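PDB 2C0N: A197 from Sulfolobus turreted icosahedral virus, which is probably a glycosyltransferase with the GT-A fold, expected to transfer a sugar from an activated donor to an acceptor. Local coordinates for residues Phe5-Met10 with Leu60-Val65; Arg14-Asp19 with Tyr171-Glu176; Gly87-Lys92 with Leu118-Ile123; Val99-Trp104 with Gly111-Cys116. One frame throughout, in Å; residues are numbered along the deposited sequence.

Contact 1 of 4, residues Phe5-Met10 with Leu60-Val65; sequences FFIPSM and LDEDVV
Leu60 holds CG anti to its own N (chi1 -172°), while Ile7 sets CG1 anti to its carbonyl carbon (chi1 -60°); the two side chains thus lie side by side and point the same way, Ile7 CG1 4.2 Å from Leu60 CB. They join two parallel strands of the central sheet of the GT-A fold, where strand 56-60 runs out into the turn Asp61-Glu62-Asp63. This sequence fits the DXD pattern, which in GT-A relatives commonly serves metal and nucleotide-sugar binding. Phe5 CD2 lies 4.1 Å from the Leu60 methyl CD2, which approaches the ring obliquely. Leu17 and Phe20 of helix 15-23 also pack on Leu60. The strands are tied by Leu60 N to Phe6 O at 3.1 Å, almost straight (169° at the hydrogen). The carbonyl of Leu60 receives carbon contacts: its O lies 3.1 Å from Ile7 CA, a CA-H...O contact, and 3.4 Å from Pro8 CD. At Pro8 a water takes the place of a direct bond, donating to Pro8 O and accepting from Glu62 N. A type I turn then carries the chain from Asp61 to Val64, and Asp61 makes a salt bridge to Arg41. The carboxylate of Glu62 leads away toward Arg14, while its root stays against the strand, Glu62 CB 3.7 Å from Ile7 CG2.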
# COMPACT_ATOMS: atom_id res chain seq x y z
N PHE A 5 13.20 3.37 5.50
CA PHE A 5 12.59 2.08 5.79
C PHE A 5 12.63 1.15 4.57
O PHE A 5 12.23 1.53 3.50
CB PHE A 5 11.14 2.25 6.24
CG PHE A 5 11.02 2.71 7.65
CD1 PHE A 5 11.33 4.02 7.99
CD2 PHE A 5 10.61 1.85 8.65
CE1 PHE A 5 11.23 4.45 9.30
CE2 PHE A 5 10.51 2.27 9.96
CZ PHE A 5 10.82 3.59 10.27
N PHE A 6 13.06 -0.08 4.76
CA PHE A 6 13.03 -1.07 3.69
C PHE A 6 12.09 -2.15 4.16
O PHE A 6 12.28 -2.74 5.23
CB PHE A 6 14.42 -1.62 3.42
CG PHE A 6 15.31 -0.66 2.66
CD1 PHE A 6 15.99 0.33 3.34
CD2 PHE A 6 15.41 -0.72 1.29
CE1 PHE A 6 16.78 1.24 2.65
CE2 PHE A 6 16.19 0.18 0.59
CZ PHE A 6 16.87 1.15 1.26
N ILE A 7 11.06 -2.39 3.35
CA ILE A 7 9.99 -3.29 3.69
C ILE A 7 9.97 -4.46 2.70
O ILE A 7 9.50 -4.29 1.59
CB ILE A 7 8.64 -2.52 3.68
CG1 ILE A 7 8.67 -1.37 4.70
CG2 ILE A 7 7.47 -3.55 3.86
CD1 ILE A 7 7.62 -0.23 4.47
N PRO A 8 10.48 -5.65 3.10
CA PRO A 8 10.44 -6.84 2.23
C PRO A 8 8.99 -7.25 2.04
O PRO A 8 8.29 -7.41 3.04
CB PRO A 8 11.19 -7.90 3.04
CG PRO A 8 11.89 -7.20 4.08
CD PRO A 8 11.20 -5.92 4.35
N SER A 9 8.51 -7.30 0.82
CA SER A 9 7.13 -7.76 0.61
C SER A 9 7.03 -8.96 -0.28
O SER A 9 8.02 -9.36 -0.90
CB SER A 9 6.30 -6.61 0.04
OG SER A 9 6.41 -6.60 -1.34
N MSE A 10 5.81 -9.50 -0.37
CA MSE A 10 5.45 -10.52 -1.37
C MSE A 10 4.62 -9.94 -2.51
O MSE A 10 4.02 -10.67 -3.30
CB MSE A 10 4.74 -11.69 -0.69
CG MSE A 10 5.51 -12.18 0.51
SE MSE A 10 6.89 -13.33 -0.14
CE MSE A 10 5.86 -14.91 -0.27
N LEU A 60 11.59 -3.22 8.21
CA LEU A 60 10.26 -3.42 8.71
C LEU A 60 9.58 -4.42 7.84
O LEU A 60 9.41 -4.17 6.65
CB LEU A 60 9.48 -2.09 8.72
CG LEU A 60 8.10 -2.07 9.41
CD1 LEU A 60 8.23 -2.37 10.86
CD2 LEU A 60 7.47 -0.70 9.21
N ASP A 61 9.26 -5.60 8.41
CA ASP A 61 8.57 -6.65 7.67
C ASP A 61 7.19 -6.11 7.33
O ASP A 61 6.63 -5.30 8.07
CB ASP A 61 8.44 -7.93 8.48
CG ASP A 61 9.71 -8.75 8.49
OD1 ASP A 61 10.65 -8.50 7.70
OD2 ASP A 61 9.75 -9.67 9.31
N GLU A 62 6.68 -6.51 6.17
CA GLU A 62 5.39 -6.00 5.70
C GLU A 62 4.21 -6.37 6.62
O GLU A 62 3.13 -5.79 6.54
CB GLU A 62 5.16 -6.47 4.28
CG GLU A 62 3.84 -6.04 3.65
CD GLU A 62 2.67 -6.98 3.95
OE1 GLU A 62 2.94 -8.16 4.28
OE2 GLU A 62 1.49 -6.53 3.90
N ASP A 63 4.39 -7.37 7.49
CA ASP A 63 3.36 -7.71 8.47
C ASP A 63 3.62 -7.16 9.87
O ASP A 63 2.98 -7.56 10.82
CB ASP A 63 3.09 -9.23 8.50
CG ASP A 63 4.33 -10.06 8.68
OD1 ASP A 63 5.40 -9.48 8.93
OD2 ASP A 63 4.21 -11.34 8.54
N VAL A 64 4.58 -6.25 9.99
CA VAL A 64 4.89 -5.64 11.27
C VAL A 64 4.52 -4.15 11.22
O VAL A 64 4.97 -3.42 10.34
CB VAL A 64 6.39 -5.85 11.62
CG1 VAL A 64 6.77 -5.07 12.88
CG2 VAL A 64 6.71 -7.34 11.78
N VAL A 65 3.66 -3.70 12.14
CA VAL A 65 3.13 -2.35 12.13
C VAL A 65 3.42 -1.68 13.45
O VAL A 65 2.81 -2.00 14.47
CB VAL A 65 1.60 -2.31 11.88
CG1 VAL A 65 1.09 -0.87 11.86
CG2 VAL A 65 1.27 -2.97 10.57
O HOH W 1 8.14 -8.84 5.12

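Contact 2 of 4, residues Arg14-Asp19 with Tyr171-Glu176; sequences RLPLID and YHFIDE
Arg14 lies alongside Phe173 with the two side chains pointing opposite ways, and contacts between carbon atoms do most of the work. Arg14 CD rests 3.6 Å from Phe173 CB, with the guanidinium plane turned 40° from that of the ring. The outer end of the same ring meets the proline: Pro16 CB lies 3.5 Å from Phe173 CZ. Pro16 CD also packs against the backbone, 3.4 Å from Glu176 O. Polar contact is sparser. Arg14 NH1 gives a weak hydrogen bond to Asp175 O, 2.8 Å long but bent (123°), with the oxygen at the guanidinium edge and in its plane. A bend at chi3 (73°) turns the end of the arginine toward this carbonyl. The salt bridge of its NH2 to Glu62 is the stronger polar tie, and the weak bond adds to it. Arg14 is the N-cap of helix 15-23; its own O accepts from Ile18 N, and Pro16, in the first turn, needs no N-H partner there. The contact thus sets the start of this helix against the end of strand 162-173, with Val65 of strand 64-66 touching both Leu17 and Phe173, while Arg14 pairs antiparallel with a strand of the second subunit and so continues the sheet across the interface.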
# COMPACT_ATOMS: atom_id res chain seq x y z
N ARG A 14 -0.45 -4.65 3.39
CA ARG A 14 -1.71 -4.63 4.14
C ARG A 14 -2.04 -3.18 4.57
O ARG A 14 -1.14 -2.37 4.84
CB ARG A 14 -1.67 -5.63 5.34
CG ARG A 14 -0.63 -5.36 6.41
CD ARG A 14 -0.39 -6.54 7.25
NE ARG A 14 0.38 -7.51 6.48
CZ ARG A 14 0.08 -8.77 6.30
NH1 ARG A 14 -0.88 -9.31 6.98
NH2 ARG A 14 0.84 -9.51 5.52
N LEU A 15 -3.33 -2.90 4.68
CA LEU A 15 -3.80 -1.56 4.99
C LEU A 15 -3.23 -0.98 6.26
O LEU A 15 -2.86 0.21 6.30
CB LEU A 15 -5.34 -1.53 5.02
CG LEU A 15 -6.00 -0.96 3.75
CD1 LEU A 15 -5.61 -1.70 2.47
CD2 LEU A 15 -7.51 -0.87 3.94
N PRO A 16 -3.22 -1.76 7.33
CA PRO A 16 -2.65 -1.18 8.57
C PRO A 16 -1.22 -0.66 8.42
O PRO A 16 -0.88 0.34 9.06
CB PRO A 16 -2.77 -2.35 9.56
CG PRO A 16 -3.91 -3.18 8.99
CD PRO A 16 -3.78 -3.11 7.54
N LEU A 17 -0.39 -1.30 7.60
CA LEU A 17 0.96 -0.77 7.33
C LEU A 17 0.94 0.48 6.44
O LEU A 17 1.63 1.44 6.73
CB LEU A 17 1.92 -1.87 6.81
CG LEU A 17 3.35 -1.39 6.51
CD1 LEU A 17 3.99 -0.98 7.73
CD2 LEU A 17 4.10 -2.51 5.88
N ILE A 18 0.06 0.53 5.43
CA ILE A 18 -0.12 1.73 4.63
C ILE A 18 -0.47 2.89 5.52
O ILE A 18 0.08 4.00 5.36
CB ILE A 18 -1.17 1.53 3.57
CG1 ILE A 18 -0.70 0.44 2.63
CG2 ILE A 18 -1.42 2.82 2.75
CD1 ILE A 18 -1.74 0.09 1.64
N ASP A 19 -1.37 2.66 6.48
CA ASP A 19 -1.78 3.74 7.40
C ASP A 19 -0.63 4.27 8.24
O ASP A 19 -0.46 5.49 8.39
CB ASP A 19 -2.92 3.26 8.28
CG ASP A 19 -3.78 4.39 8.78
OD1 ASP A 19 -4.00 5.39 8.03
OD2 ASP A 19 -4.20 4.29 9.93
N TYR A 171 2.46 -4.28 16.23
CA TYR A 171 1.58 -5.42 15.98
C TYR A 171 2.22 -6.31 14.91
O TYR A 171 2.89 -5.81 14.00
CB TYR A 171 0.24 -4.93 15.45
CG TYR A 171 -0.43 -3.96 16.36
CD1 TYR A 171 -0.87 -4.35 17.62
CD2 TYR A 171 -0.55 -2.63 16.00
CE1 TYR A 171 -1.47 -3.44 18.46
CE2 TYR A 171 -1.12 -1.72 16.83
CZ TYR A 171 -1.58 -2.11 18.05
OH TYR A 171 -2.12 -1.12 18.81
N HIS A 172 1.91 -7.62 14.98
CA HIS A 172 2.39 -8.59 14.01
C HIS A 172 1.14 -9.19 13.39
O HIS A 172 0.47 -10.00 13.99
CB HIS A 172 3.25 -9.66 14.71
CG HIS A 172 4.19 -10.39 13.81
ND1 HIS A 172 4.45 -10.00 12.51
CD2 HIS A 172 4.93 -11.50 14.02
CE1 HIS A 172 5.29 -10.86 11.96
NE2 HIS A 172 5.62 -11.76 12.87
N PHE A 173 0.82 -8.72 12.20
CA PHE A 173 -0.40 -9.11 11.54
C PHE A 173 -0.35 -10.49 10.97
O PHE A 173 0.66 -10.92 10.41
CB PHE A 173 -0.73 -8.08 10.44
CG PHE A 173 -1.42 -6.90 10.97
CD1 PHE A 173 -0.71 -5.85 11.57
CD2 PHE A 173 -2.79 -6.87 10.99
CE1 PHE A 173 -1.38 -4.77 12.14
CE2 PHE A 173 -3.48 -5.79 11.57
CZ PHE A 173 -2.76 -4.72 12.16
N ILE A 174 -1.47 -11.20 11.15
CA ILE A 174 -1.63 -12.56 10.69
C ILE A 174 -2.32 -12.55 9.34
O ILE A 174 -1.83 -13.12 8.37
CB ILE A 174 -2.39 -13.43 11.71
CG1 ILE A 174 -1.67 -13.42 13.07
CG2 ILE A 174 -2.49 -14.85 11.25
CD1 ILE A 174 -2.59 -13.84 14.24
N ASP A 175 -3.45 -11.88 9.26
CA ASP A 175 -4.06 -11.59 7.99
C ASP A 175 -4.08 -10.08 7.84
O ASP A 175 -3.28 -9.39 8.46
CB ASP A 175 -5.41 -12.32 7.82
CG ASP A 175 -6.50 -11.82 8.73
OD1 ASP A 175 -6.24 -10.85 9.43
OD2 ASP A 175 -7.64 -12.38 8.73
N GLU A 176 -4.97 -9.55 7.00
CA GLU A 176 -5.00 -8.12 6.75
C GLU A 176 -5.55 -7.33 7.93
O GLU A 176 -5.37 -6.11 7.96
CB GLU A 176 -5.83 -7.84 5.51
CG GLU A 176 -5.27 -8.44 4.28
CD GLU A 176 -5.66 -9.89 4.00
OE1 GLU A 176 -6.30 -10.58 4.82
OE2 GLU A 176 -5.33 -10.34 2.89

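Contact 3 of 4, residues Gly87-Lys92 with Leu118-Ile123; sequences GYYYLK and LGFTFI
Tyr89 and Phe120 extend alongside one another from opposite ends, the tyrosine presenting the edge of its ring to the root of the phenylalanine: Tyr89 CE1 is 3.7 Å from Phe120 CB, which lies near the plane of the tyrosine ring. Phe120 carries CG anti to its N (chi1 -172°), and this sends its own ring across the backbone of the partner strand, where CD2 comes within 3.5 Å of Gly87 CA and 3.7 Å of Tyr88 N. The ring meets these atoms obliquely. With no side chain on Gly87, it can settle directly against the main chain. Tyr88 points the other way and ties its hydroxyl to Phe109 O. Both segments belong to the central sheet of the GT-A fold, in which strand 120-124 lies between strands 56-60 and 84-88, antiparallel to each. The bond between the segments, Gly87 N to Phe120 O, is 2.8 Å long. On the side of strand 56-60, Phe120 and Thr121 both face Phe59 as a classic beta bulge, and Phe120 N donates to Thr121 OG1. Two waters fill out the polar contacts. One donates to both Gly87 O and Phe120 O; the other lies 2.7 Å from Tyr89 OH and accepts from Gly119 N at 2.9 Å. The tyrosine hydroxyl also touches the glycine directly, Tyr89 OH standing 3.4 Å from Gly119 CA. Beyond the segments, the Tyr89 ring meets His172 edge-to-face, and Phe120 packs on Leu60 and Ala170.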
# COMPACT_ATOMS: atom_id res chain seq x y z
N GLY A 87 13.26 -3.44 17.82
CA GLY A 87 11.93 -3.31 18.37
C GLY A 87 11.23 -4.65 18.63
O GLY A 87 11.63 -5.74 18.14
N TYR A 88 10.15 -4.55 19.37
CA TYR A 88 9.42 -5.72 19.80
C TYR A 88 8.14 -5.95 19.11
O TYR A 88 7.30 -5.06 19.03
CB TYR A 88 9.09 -5.60 21.29
CG TYR A 88 10.24 -5.90 22.20
CD1 TYR A 88 10.48 -7.22 22.66
CD2 TYR A 88 11.07 -4.90 22.64
CE1 TYR A 88 11.52 -7.51 23.49
CE2 TYR A 88 12.11 -5.18 23.51
CZ TYR A 88 12.35 -6.48 23.92
OH TYR A 88 13.36 -6.76 24.80
N TYR A 89 7.97 -7.18 18.65
CA TYR A 89 6.68 -7.75 18.30
C TYR A 89 6.70 -9.25 18.65
O TYR A 89 7.77 -9.86 18.79
CB TYR A 89 6.37 -7.51 16.83
CG TYR A 89 7.40 -8.08 15.88
CD1 TYR A 89 8.49 -7.33 15.47
CD2 TYR A 89 7.25 -9.37 15.38
CE1 TYR A 89 9.44 -7.86 14.62
CE2 TYR A 89 8.22 -9.90 14.50
CZ TYR A 89 9.29 -9.12 14.13
OH TYR A 89 10.25 -9.59 13.30
N TYR A 90 5.51 -9.81 18.86
CA TYR A 90 5.38 -11.23 19.17
C TYR A 90 5.41 -12.04 17.89
O TYR A 90 4.68 -11.77 16.94
CB TYR A 90 4.07 -11.53 19.92
CG TYR A 90 4.27 -12.69 20.84
CD1 TYR A 90 4.86 -12.49 22.07
CD2 TYR A 90 3.94 -14.01 20.45
CE1 TYR A 90 5.12 -13.55 22.93
CE2 TYR A 90 4.20 -15.10 21.34
CZ TYR A 90 4.78 -14.83 22.58
OH TYR A 90 5.06 -15.82 23.51
N LEU A 91 6.23 -13.08 17.91
CA LEU A 91 6.43 -13.92 16.72
C LEU A 91 5.19 -14.75 16.39
O LEU A 91 4.51 -15.29 17.29
CB LEU A 91 7.66 -14.81 16.91
CG LEU A 91 9.03 -14.13 17.11
CD1 LEU A 91 10.12 -15.10 17.50
CD2 LEU A 91 9.46 -13.37 15.86
N LYS A 92 4.93 -14.89 15.09
CA LYS A 92 3.84 -15.72 14.57
C LYS A 92 4.17 -17.20 14.66
O LYS A 92 3.29 -18.05 14.44
CB LYS A 92 3.47 -15.34 13.12
CG LYS A 92 2.49 -14.17 13.03
CD LYS A 92 1.96 -13.89 11.67
CE LYS A 92 2.95 -13.38 10.70
NZ LYS A 92 2.28 -12.97 9.44
N LEU A 118 15.11 -9.21 12.27
CA LEU A 118 15.22 -8.17 11.23
C LEU A 118 13.88 -7.64 10.72
O LEU A 118 13.82 -7.09 9.62
CB LEU A 118 16.09 -8.66 10.04
CG LEU A 118 17.53 -8.99 10.44
CD1 LEU A 118 18.28 -9.65 9.27
CD2 LEU A 118 18.20 -7.75 10.86
N GLY A 119 12.82 -7.78 11.50
CA GLY A 119 11.53 -7.30 11.12
C GLY A 119 11.12 -5.96 11.68
O GLY A 119 10.06 -5.47 11.35
N PHE A 120 11.94 -5.39 12.56
CA PHE A 120 11.63 -4.11 13.20
C PHE A 120 12.92 -3.62 13.80
O PHE A 120 13.15 -3.70 15.02
CB PHE A 120 10.56 -4.31 14.28
CG PHE A 120 10.03 -3.03 14.89
CD1 PHE A 120 10.23 -1.80 14.31
CD2 PHE A 120 9.29 -3.10 16.05
CE1 PHE A 120 9.72 -0.64 14.90
CE2 PHE A 120 8.79 -1.95 16.65
CZ PHE A 120 8.99 -0.73 16.04
N THR A 121 13.80 -3.14 12.94
CA THR A 121 15.20 -3.11 13.29
C THR A 121 15.87 -1.92 12.61
O THR A 121 15.74 -1.76 11.41
CB THR A 121 15.89 -4.39 12.81
OG1 THR A 121 15.12 -5.54 13.19
CG2 THR A 121 17.28 -4.51 13.35
N PHE A 122 16.61 -1.12 13.38
CA PHE A 122 17.26 0.06 12.90
C PHE A 122 18.75 -0.18 12.91
O PHE A 122 19.28 -0.60 13.92
CB PHE A 122 16.92 1.24 13.82
CG PHE A 122 15.44 1.56 13.89
CD1 PHE A 122 14.59 0.81 14.68
CD2 PHE A 122 14.92 2.59 13.13
CE1 PHE A 122 13.23 1.08 14.73
CE2 PHE A 122 13.57 2.85 13.15
CZ PHE A 122 12.71 2.09 13.97
N ILE A 123 19.42 0.08 11.79
CA ILE A 123 20.84 -0.19 11.68
C ILE A 123 21.56 1.06 11.20
O ILE A 123 21.23 1.63 10.18
CB ILE A 123 21.14 -1.36 10.71
CG1 ILE A 123 20.18 -2.54 10.96
CG2 ILE A 123 22.59 -1.72 10.81
CD1 ILE A 123 20.38 -3.70 10.00
O HOH W 2 13.03 -6.84 16.03
O HOH W 3 12.64 -8.82 14.19

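Contact 4 of 4, residues Val99-Trp104 with Gly111-Cys116; sequences VYRKDW and GEVNGC
Tyr100 and Gly115 form an antiparallel hydrogen-bonded pair next to the non-hydrogen-bonded pair of Val99 and Cys116 (CA atoms 4.1 Å apart), with Tyr100 N donating to Gly115 O at 2.9 Å and Tyr100 O gripped twice, by Asn114 N at 3.0 Å in the carbonyl plane and by Gly115 N at 3.3 Å. The tyrosine places CG between its N and carbonyl carbon (chi1 63°), and this folds the ring back over the opposite strand. Gly115 CA sits over the ring face, 3.9 Å from the centroid of the Tyr100 ring, as a CH-pi contact; the bare CA lets the ring lie this close. The amide of Asn114 reaches one residue further: ND2 donates to Arg101 O at 3.1 Å, coming from above the carbonyl plane. Arg101 lays CG across Val113, crossing it at about a right angle, and sends NE on to a salt bridge with Glu105. Val99 and Cys116 occupy the other face of the pair, Val99 CG1 lying 4.1 Å from Cys116 CB, and both pack on Cys86 of strand 84-88. Trp104 brings the edge of its ring to the backbone of Cys116. Since Asn114 and Gly115 both face Tyr100, the pairing is a classic beta bulge in a two-stranded antiparallel sheet, consistent with the small second sheet that flanks the main one in GT-A enzymes.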
# COMPACT_ATOMS: atom_id res chain seq x y z
N VAL A 99 13.19 -10.56 19.73
CA VAL A 99 14.57 -10.30 20.10
C VAL A 99 15.05 -11.48 20.89
O VAL A 99 14.26 -12.16 21.53
CB VAL A 99 14.76 -9.00 20.93
CG1 VAL A 99 14.09 -7.82 20.25
CG2 VAL A 99 14.22 -9.17 22.30
N TYR A 100 16.35 -11.75 20.83
CA TYR A 100 16.90 -12.89 21.58
C TYR A 100 18.23 -12.62 22.24
O TYR A 100 19.03 -11.81 21.76
CB TYR A 100 17.01 -14.11 20.69
CG TYR A 100 17.96 -13.94 19.53
CD1 TYR A 100 19.33 -14.18 19.67
CD2 TYR A 100 17.48 -13.58 18.27
CE1 TYR A 100 20.19 -14.04 18.61
CE2 TYR A 100 18.35 -13.44 17.20
CZ TYR A 100 19.69 -13.68 17.37
OH TYR A 100 20.57 -13.55 16.30
N ARG A 101 18.44 -13.29 23.37
CA ARG A 101 19.78 -13.46 23.94
C ARG A 101 20.12 -14.93 23.77
O ARG A 101 20.64 -15.31 22.73
CB ARG A 101 19.83 -12.97 25.38
CG ARG A 101 19.65 -11.46 25.45
CD ARG A 101 19.55 -10.93 26.84
NE ARG A 101 18.32 -11.35 27.49
CZ ARG A 101 17.97 -11.05 28.74
NH1 ARG A 101 18.78 -10.33 29.51
NH2 ARG A 101 16.81 -11.49 29.21
N LYS A 102 19.75 -15.79 24.72
CA LYS A 102 20.00 -17.23 24.55
C LYS A 102 18.90 -17.86 23.71
O LYS A 102 19.14 -18.83 22.99
CB LYS A 102 20.12 -17.95 25.90
CG LYS A 102 21.41 -17.62 26.65
CD LYS A 102 21.97 -18.82 27.41
CE LYS A 102 23.28 -18.47 28.14
NZ LYS A 102 23.99 -19.67 28.69
N ASP A 103 17.70 -17.30 23.81
CA ASP A 103 16.56 -17.72 23.00
C ASP A 103 15.61 -16.53 22.80
O ASP A 103 15.84 -15.46 23.37
CB ASP A 103 15.85 -18.89 23.68
CG ASP A 103 14.84 -19.58 22.77
OD1 ASP A 103 14.88 -19.36 21.53
OD2 ASP A 103 14.01 -20.35 23.31
N TRP A 104 14.57 -16.70 21.99
CA TRP A 104 13.56 -15.65 21.80
C TRP A 104 13.09 -15.25 23.18
O TRP A 104 12.84 -16.10 24.02
CB TRP A 104 12.41 -16.11 20.91
CG TRP A 104 12.87 -16.52 19.58
CD1 TRP A 104 12.94 -17.80 19.10
CD2 TRP A 104 13.43 -15.67 18.57
NE1 TRP A 104 13.47 -17.79 17.83
CE2 TRP A 104 13.78 -16.50 17.49
CE3 TRP A 104 13.63 -14.29 18.45
CZ2 TRP A 104 14.34 -15.99 16.31
CZ3 TRP A 104 14.17 -13.78 17.29
CH2 TRP A 104 14.53 -14.63 16.23
N GLY A 111 17.34 -3.37 27.10
CA GLY A 111 18.63 -3.94 27.40
C GLY A 111 19.38 -4.37 26.17
O GLY A 111 18.83 -4.42 25.08
N GLU A 112 20.66 -4.64 26.35
CA GLU A 112 21.49 -5.22 25.31
C GLU A 112 21.02 -6.65 25.00
O GLU A 112 20.68 -7.42 25.91
CB GLU A 112 22.98 -5.22 25.73
CG GLU A 112 23.92 -5.28 24.50
CD GLU A 112 25.36 -5.41 24.83
OE1 GLU A 112 25.78 -4.93 25.93
OE2 GLU A 112 26.07 -6.01 23.98
N VAL A 113 21.00 -7.01 23.72
CA VAL A 113 20.61 -8.36 23.29
C VAL A 113 21.61 -8.88 22.25
O VAL A 113 22.47 -8.13 21.81
CB VAL A 113 19.17 -8.38 22.69
CG1 VAL A 113 18.12 -8.01 23.75
CG2 VAL A 113 19.03 -7.45 21.49
N ASN A 114 21.49 -10.15 21.85
CA ASN A 114 22.37 -10.72 20.80
C ASN A 114 21.86 -10.46 19.38
O ASN A 114 22.64 -10.27 18.44
CB ASN A 114 22.58 -12.23 21.04
CG ASN A 114 23.50 -12.52 22.21
OD1 ASN A 114 24.63 -12.04 22.26
ND2 ASN A 114 23.02 -13.34 23.15
N GLY A 115 20.55 -10.42 19.20
CA GLY A 115 19.99 -10.08 17.91
C GLY A 115 18.47 -10.07 17.92
O GLY A 115 17.85 -10.11 18.98
N CYS A 116 17.91 -10.03 16.72
CA CYS A 116 16.47 -10.04 16.52
C CYS A 116 16.17 -10.61 15.12
O CYS A 116 17.09 -11.04 14.44
CB CYS A 116 15.91 -8.63 16.70
SG CYS A 116 16.55 -7.42 15.61
O HOH W 4 20.43 -7.71 28.40

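In the fold
Contacts 1 and 3 are buried near the centre of the chain, contact 4 is partly buried and contact 2 lies at the surface. Contacts 1, 2 and 3 all reach the central sheet, where strand 64-66 of contact 1 runs beside strand 162-173 of contact 2; these two also touch the second subunit. A salt bridge from Asp63 to Lys92 ties contact 1 to contact 3. Contact 4, nested in the loop closed by contact 3, pairs strands 99-100 and 115-116 as a separate small sheet beside strand 84-88. Contact 1 combines aliphatic and Phe5 packing with a strand-to-strand backbone bond, and contact 3 is more aromatic; contact 2 relies on an arginine and a proline packed against Phe173, and contact 4 has the most direct hydrogen bonds.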